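Local coordinates for glucosamine kinase (Streptacidiphilus jiangxiensis, PDB 6HWJ), which catalyses the magnesium- and ATP-dependent phosphorylation of D-glucosamine to D-glucosamine 6-phosphate and, more weakly, also acts on glucose, at residues G158-M163 and A227-A232; P3-L8 and V60-D65. One frame throughout, in Å; residues are numbered along the deposited sequence.

Contact 1 (G158-M163 and A227-A232); sequences GGFTEM and ARMHAA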
loop_
_atom_site.group_PDB
_atom_site.type_symbol
_atom_site.label_atom_id
_atom_site.label_comp_id
_atom_site.label_asym_id
_atom_site.label_seq_id
_atom_site.Cartn_x
_atom_site.Cartn_y
_atom_site.Cartn_z
ATOM N N GLY A 158 -5.724 -16.182 6.819
ATOM C CA GLY A 158 -4.638 -16.608 7.659
ATOM C C GLY A 158 -4.755 -16.217 9.116
ATOM O O GLY A 158 -3.805 -16.437 9.871
ATOM N N GLY A 159 -5.880 -15.640 9.531
ATOM C CA GLY A 159 -6.059 -15.233 10.906
ATOM C C GLY A 159 -5.397 -13.933 11.291
ATOM O O GLY A 159 -5.425 -13.572 12.467
ATOM N N PHE A 160 -4.778 -13.229 10.347
ATOM C CA PHE A 160 -4.200 -11.918 10.630
ATOM C C PHE A 160 -5.303 -10.899 10.913
ATOM O O PHE A 160 -6.231 -10.738 10.116
ATOM C CB PHE A 160 -3.347 -11.497 9.437
ATOM C CG PHE A 160 -2.638 -10.196 9.609
ATOM C CD1 PHE A 160 -1.404 -10.139 10.242
ATOM C CD2 PHE A 160 -3.186 -9.025 9.106
ATOM C CE1 PHE A 160 -0.736 -8.927 10.371
ATOM C CE2 PHE A 160 -2.539 -7.819 9.256
ATOM C CZ PHE A 160 -1.296 -7.779 9.884
ATOM N N THR A 161 -5.201 -10.208 12.052
ATOM C CA THR A 161 -6.231 -9.243 12.458
ATOM C C THR A 161 -5.706 -7.829 12.659
ATOM O O THR A 161 -6.492 -6.940 13.002
ATOM C CB THR A 161 -6.925 -9.688 13.757
ATOM O OG1 THR A 161 -5.976 -9.720 14.844
ATOM C CG2 THR A 161 -7.537 -11.069 13.581
ATOM N N GLU A 162 -4.405 -7.581 12.464
ATOM C CA GLU A 162 -3.864 -6.238 12.688
ATOM C C GLU A 162 -4.008 -5.400 11.418
ATOM O O GLU A 162 -3.053 -4.958 10.798
ATOM C CB GLU A 162 -2.421 -6.324 13.158
ATOM C CG GLU A 162 -2.323 -6.742 14.619
ATOM C CD GLU A 162 -0.905 -6.966 15.056
ATOM O OE1 GLU A 162 -0.302 -6.027 15.609
ATOM O OE2 GLU A 162 -0.402 -8.084 14.824
ATOM N N MET A 163 -5.274 -5.225 11.042
ATOM C CA MET A 163 -5.709 -4.440 9.903
ATOM C C MET A 163 -7.184 -4.103 10.131
ATOM O O MET A 163 -7.855 -4.799 10.892
ATOM C CB MET A 163 -5.532 -5.217 8.594
ATOM C CG MET A 163 -6.283 -6.520 8.543
ATOM S SD MET A 163 -6.149 -7.355 6.934
ATOM C CE MET A 163 -6.929 -8.904 7.286
ATOM N N ALA A 227 5.791 -9.921 10.770
ATOM C CA ALA A 227 5.989 -11.368 10.697
ATOM C C ALA A 227 4.665 -12.114 10.588
ATOM O O ALA A 227 4.541 -13.071 9.804
ATOM C CB ALA A 227 6.779 -11.863 11.914
ATOM N N ARG A 228 3.661 -11.694 11.359
ATOM C CA ARG A 228 2.331 -12.281 11.237
ATOM C C ARG A 228 1.763 -12.043 9.839
ATOM O O ARG A 228 1.127 -12.933 9.251
ATOM C CB ARG A 228 1.396 -11.693 12.296
ATOM C CG ARG A 228 1.749 -12.073 13.734
ATOM C CD ARG A 228 0.917 -11.256 14.730
ATOM N NE ARG A 228 1.138 -11.729 16.101
ATOM C CZ ARG A 228 0.677 -11.114 17.189
ATOM N NH1 ARG A 228 -0.013 -9.980 17.084
ATOM N NH2 ARG A 228 0.918 -11.625 18.386
ATOM N N MET A 229 1.939 -10.830 9.322
ATOM C CA MET A 229 1.493 -10.494 7.971
ATOM C C MET A 229 2.164 -11.399 6.938
ATOM O O MET A 229 1.482 -12.029 6.113
ATOM C CB MET A 229 1.797 -9.015 7.696
ATOM C CG MET A 229 1.311 -8.496 6.349
ATOM S SD MET A 229 1.780 -6.751 6.106
ATOM C CE MET A 229 3.517 -6.925 5.708
ATOM N N HIS A 230 3.500 -11.516 6.997
ATOM C CA HIS A 230 4.203 -12.329 6.004
ATOM C C HIS A 230 3.837 -13.807 6.114
ATOM O O HIS A 230 3.675 -14.491 5.099
ATOM C CB HIS A 230 5.716 -12.144 6.139
ATOM C CG HIS A 230 6.206 -10.828 5.642
ATOM N ND1 HIS A 230 7.432 -10.307 5.999
ATOM C CD2 HIS A 230 5.644 -9.928 4.805
ATOM C CE1 HIS A 230 7.595 -9.143 5.402
ATOM N NE2 HIS A 230 6.519 -8.889 4.678
ATOM N N ALA A 231 3.708 -14.322 7.333
ATOM C CA ALA A 231 3.354 -15.725 7.503
ATOM C C ALA A 231 2.017 -16.031 6.848
ATOM O O ALA A 231 1.843 -17.091 6.240
ATOM C CB ALA A 231 3.323 -16.090 8.990
ATOM N N ALA A 232 1.056 -15.117 6.964
ATOM C CA ALA A 232 -0.244 -15.325 6.351
ATOM C C ALA A 232 -0.163 -15.208 4.835
ATOM O O ALA A 232 -0.762 -16.012 4.116
ATOM C CB ALA A 232 -1.264 -14.304 6.891
#
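The F160 side chain reaches from a loop onto the flank of helix 212-234, where one side of its ring, the CD1 and CE1 carbons, rests along the backbone between R228 and M229. Its CE1 lies 3.4 Å from the amide nitrogen of M229 and 3.7 Å from M229 CB, while R228 CB sits at the ring edge, in the plane of the ring. With F160 CG anti to the backbone N (chi1 -177°), the ring projects from the loop toward the helix and runs beside the M229 side chain, both pointing the same way. M229 also starts anti; its extended chain through chi2 carries SD away from the loop, and the bend at chi3 (77°) turns only the terminal methyl CE.

At the partly exposed margin the same helix turn supplies a charge. R228, extended from CG to NE, meets E162, likewise extended beyond CG, at about a right angle. Its NH1 donates to E162 OE2 in a salt bridge of 3.0 Å, and the oxygen lies at the edge of the guanidinium, close to its plane. The carboxylate is turned 67° from that plane, and NH1 reaches OE2 from above the carboxylate plane rather than in it. One nitrogen and one oxygen thus make the bridge, without the paired bonds of two coplanar groups.

One turn further along, A232 CB packs on G158 CA (4.2 Å); with no side chain at G158 the two backbones come close, their CA atoms 4.8 Å apart. G158 follows helix 148-157, which ends in a Schellman motif with G159 at C-prime, and the loop then runs on to strand 166-172. L155 of that helix touches F160, M229 and A232, while helix 362-386 packs against R228 through T383.

Contact 2 (P3-L8 and V60-D65); sequences PNWSEL and VPLVRD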
loop_
_atom_site.group_PDB
_atom_site.type_symbol
_atom_site.label_atom_id
_atom_site.label_comp_id
_atom_site.label_asym_id
_atom_site.label_seq_id
_atom_site.Cartn_x
_atom_site.Cartn_y
_atom_site.Cartn_z
ATOM N N PRO A 3 -35.116 0.080 -20.645
ATOM C CA PRO A 3 -33.957 -0.586 -21.246
ATOM C C PRO A 3 -33.239 -1.430 -20.207
ATOM O O PRO A 3 -33.381 -1.240 -18.993
ATOM C CB PRO A 3 -33.077 0.573 -21.736
ATOM C CG PRO A 3 -33.983 1.758 -21.801
ATOM C CD PRO A 3 -35.013 1.551 -20.727
ATOM N N ASN A 4 -32.480 -2.402 -20.697
ATOM C CA ASN A 4 -31.577 -3.105 -19.812
ATOM C C ASN A 4 -30.417 -2.178 -19.442
ATOM O O ASN A 4 -30.259 -1.079 -19.986
ATOM C CB ASN A 4 -31.084 -4.392 -20.460
ATOM C CG ASN A 4 -30.391 -4.153 -21.775
ATOM O OD1 ASN A 4 -29.775 -3.115 -21.989
ATOM N ND2 ASN A 4 -30.493 -5.119 -22.673
ATOM N N TRP A 5 -29.601 -2.636 -18.497
ATOM C CA TRP A 5 -28.465 -1.833 -18.068
ATOM C C TRP A 5 -27.534 -1.521 -19.232
ATOM O O TRP A 5 -26.975 -0.424 -19.303
ATOM C CB TRP A 5 -27.705 -2.561 -16.966
ATOM C CG TRP A 5 -28.384 -2.590 -15.633
ATOM C CD1 TRP A 5 -29.093 -3.626 -15.099
ATOM C CD2 TRP A 5 -28.398 -1.550 -14.649
ATOM N NE1 TRP A 5 -29.526 -3.301 -13.855
ATOM C CE2 TRP A 5 -29.117 -2.033 -13.547
ATOM C CE3 TRP A 5 -27.871 -0.258 -14.595
ATOM C CZ2 TRP A 5 -29.337 -1.272 -12.403
ATOM C CZ3 TRP A 5 -28.081 0.492 -13.461
ATOM C CH2 TRP A 5 -28.811 -0.014 -12.381
ATOM N N SER A 6 -27.355 -2.477 -20.155
ATOM C CA SER A 6 -26.461 -2.262 -21.288
ATOM C C SER A 6 -26.913 -1.083 -22.137
ATOM O O SER A 6 -26.096 -0.252 -22.545
ATOM C CB SER A 6 -26.382 -3.527 -22.159
ATOM O OG SER A 6 -25.949 -4.640 -21.388
ATOM N N GLU A 7 -28.211 -1.014 -22.441
ATOM C CA GLU A 7 -28.732 0.075 -23.258
ATOM C C GLU A 7 -28.655 1.407 -22.528
ATOM O O GLU A 7 -28.409 2.447 -23.145
ATOM C CB GLU A 7 -30.183 -0.202 -23.656
ATOM C CG GLU A 7 -30.402 -1.436 -24.502
ATOM C CD GLU A 7 -31.887 -1.748 -24.666
ATOM O OE1 GLU A 7 -32.421 -1.567 -25.783
ATOM O OE2 GLU A 7 -32.524 -2.154 -23.669
ATOM N N LEU A 8 -28.894 1.409 -21.217
ATOM C CA LEU A 8 -28.772 2.648 -20.461
ATOM C C LEU A 8 -27.334 3.156 -20.483
ATOM O O LEU A 8 -27.095 4.356 -20.638
ATOM C CB LEU A 8 -29.245 2.444 -19.017
ATOM C CG LEU A 8 -30.756 2.336 -18.786
ATOM C CD1 LEU A 8 -31.018 1.958 -17.325
ATOM C CD2 LEU A 8 -31.499 3.627 -19.138
ATOM N N VAL A 60 -17.836 1.345 -12.139
ATOM C CA VAL A 60 -18.797 2.429 -11.983
ATOM C C VAL A 60 -19.929 1.988 -11.071
ATOM O O VAL A 60 -20.688 1.080 -11.445
ATOM C CB VAL A 60 -19.357 2.882 -13.343
ATOM C CG1 VAL A 60 -20.176 4.149 -13.136
ATOM C CG2 VAL A 60 -18.228 3.118 -14.351
ATOM N N PRO A 61 -20.090 2.593 -9.885
ATOM C CA PRO A 61 -21.320 2.371 -9.127
ATOM C C PRO A 61 -22.456 3.104 -9.808
ATOM O O PRO A 61 -22.356 4.301 -10.090
ATOM C CB PRO A 61 -21.002 2.954 -7.738
ATOM C CG PRO A 61 -20.035 4.063 -8.034
ATOM C CD PRO A 61 -19.218 3.597 -9.240
ATOM N N LEU A 62 -23.532 2.382 -10.091
ATOM C CA LEU A 62 -24.605 2.902 -10.910
ATOM C C LEU A 62 -25.918 2.938 -10.142
ATOM O O LEU A 62 -26.207 2.074 -9.300
ATOM C CB LEU A 62 -24.792 2.054 -12.178
ATOM C CG LEU A 62 -23.626 2.112 -13.158
ATOM C CD1 LEU A 62 -23.702 0.898 -14.079
ATOM C CD2 LEU A 62 -23.637 3.402 -13.967
ATOM N N VAL A 63 -26.725 3.931 -10.476
ATOM C CA VAL A 63 -28.078 4.050 -9.930
ATOM C C VAL A 63 -29.002 4.516 -11.042
ATOM O O VAL A 63 -28.693 5.465 -11.778
ATOM C CB VAL A 63 -28.120 5.008 -8.725
ATOM C CG1 VAL A 63 -27.835 6.428 -9.174
ATOM C CG2 VAL A 63 -29.474 4.912 -8.016
ATOM N N ARG A 64 -30.131 3.845 -11.183
ATOM C CA ARG A 64 -31.145 4.327 -12.108
ATOM C C ARG A 64 -31.836 5.537 -11.490
ATOM O O ARG A 64 -32.214 5.524 -10.322
ATOM C CB ARG A 64 -32.129 3.213 -12.439
ATOM C CG ARG A 64 -31.519 2.135 -13.358
ATOM C CD ARG A 64 -32.472 0.975 -13.619
ATOM N NE ARG A 64 -31.862 -0.097 -14.405
ATOM C CZ ARG A 64 -32.334 -0.548 -15.560
ATOM N NH1 ARG A 64 -33.441 -0.026 -16.097
ATOM N NH2 ARG A 64 -31.699 -1.521 -16.189
ATOM N N ASP A 65 -31.939 6.620 -12.258
ATOM C CA ASP A 65 -32.583 7.846 -11.806
ATOM C C ASP A 65 -33.527 8.279 -12.905
ATOM O O ASP A 65 -33.111 8.381 -14.063
ATOM C CB ASP A 65 -31.559 8.942 -11.495
ATOM C CG ASP A 65 -32.179 10.136 -10.757
ATOM O OD1 ASP A 65 -33.298 10.555 -11.114
ATOM O OD2 ASP A 65 -31.535 10.667 -9.825
#
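R64 on strand 57-65, extended from CG to NE (chi2 176°), spans the W5 indole to reach the N-terminus of helix 5-11, where a capping box formed by N4 and E7 fixes the first turn. The carbonyl oxygen of P3, just before the cap, receives both terminal nitrogens of the guanidinium: NH1 at 3.1 Å from P3 O and NH2 at 3.3 Å from the same atom. This end-on grip holds the oxygen near the guanidinium plane. NH1 comes nearly in line with the carbonyl bond (165°), whereas NH2 is tilted from the carbonyl plane.

Within the box, E7 N donates to N4 OD1 over 2.7 Å, and N4 N returns a bond to the anti lone pair of E7 OE2 at 3.0 Å. Two amides at the start of the helix are therefore satisfied by side chains. W5 N approaches R64 NH2, but both are donors and no hydrogen bond forms.

The indole of W5 takes the arginine over one face. R64 CZ stands 4.1 Å from the centroid of the five-membered ring, a cation-pi contact, and CD makes a CH-pi contact with the six-membered ring. Because the guanidinium is almost perpendicular to the indole (88°), this is no parallel stack: the guanidinium's NE-NH2 edge is turned down onto the ring, NE lying 3.4 Å from W5 CZ2. W5 CZ3 packs on L62 CB, while V70 of the adjacent strand 69-72 and L38 of strand 34-42 touch the indole. L8 covers one face of the guanidinium, its CD1 methyl over the centre, 3.3 Å from R64 CZ.

In the fold
The two contacts follow one another along the chain: contact 2 closes at residue 65, long before contact 1 opens at 158. Their centres are 39 Å apart and their nearest atoms about 23 Å, with no touch and no helix or strand in common. Contact 2 lies at the surface, joining the N-terminal helix 5-11 to an antiparallel sheet, away from the annotated sites. Contact 1 is nearer the centre of the chain and ties the loop between helix 148-157 and strand 166-172 to helix 212-234. The M229 side chain there is about 8 Å from that of Q305, a magnesium ligand, so contact 1 lies near the magnesium site without supplying a ligand itself.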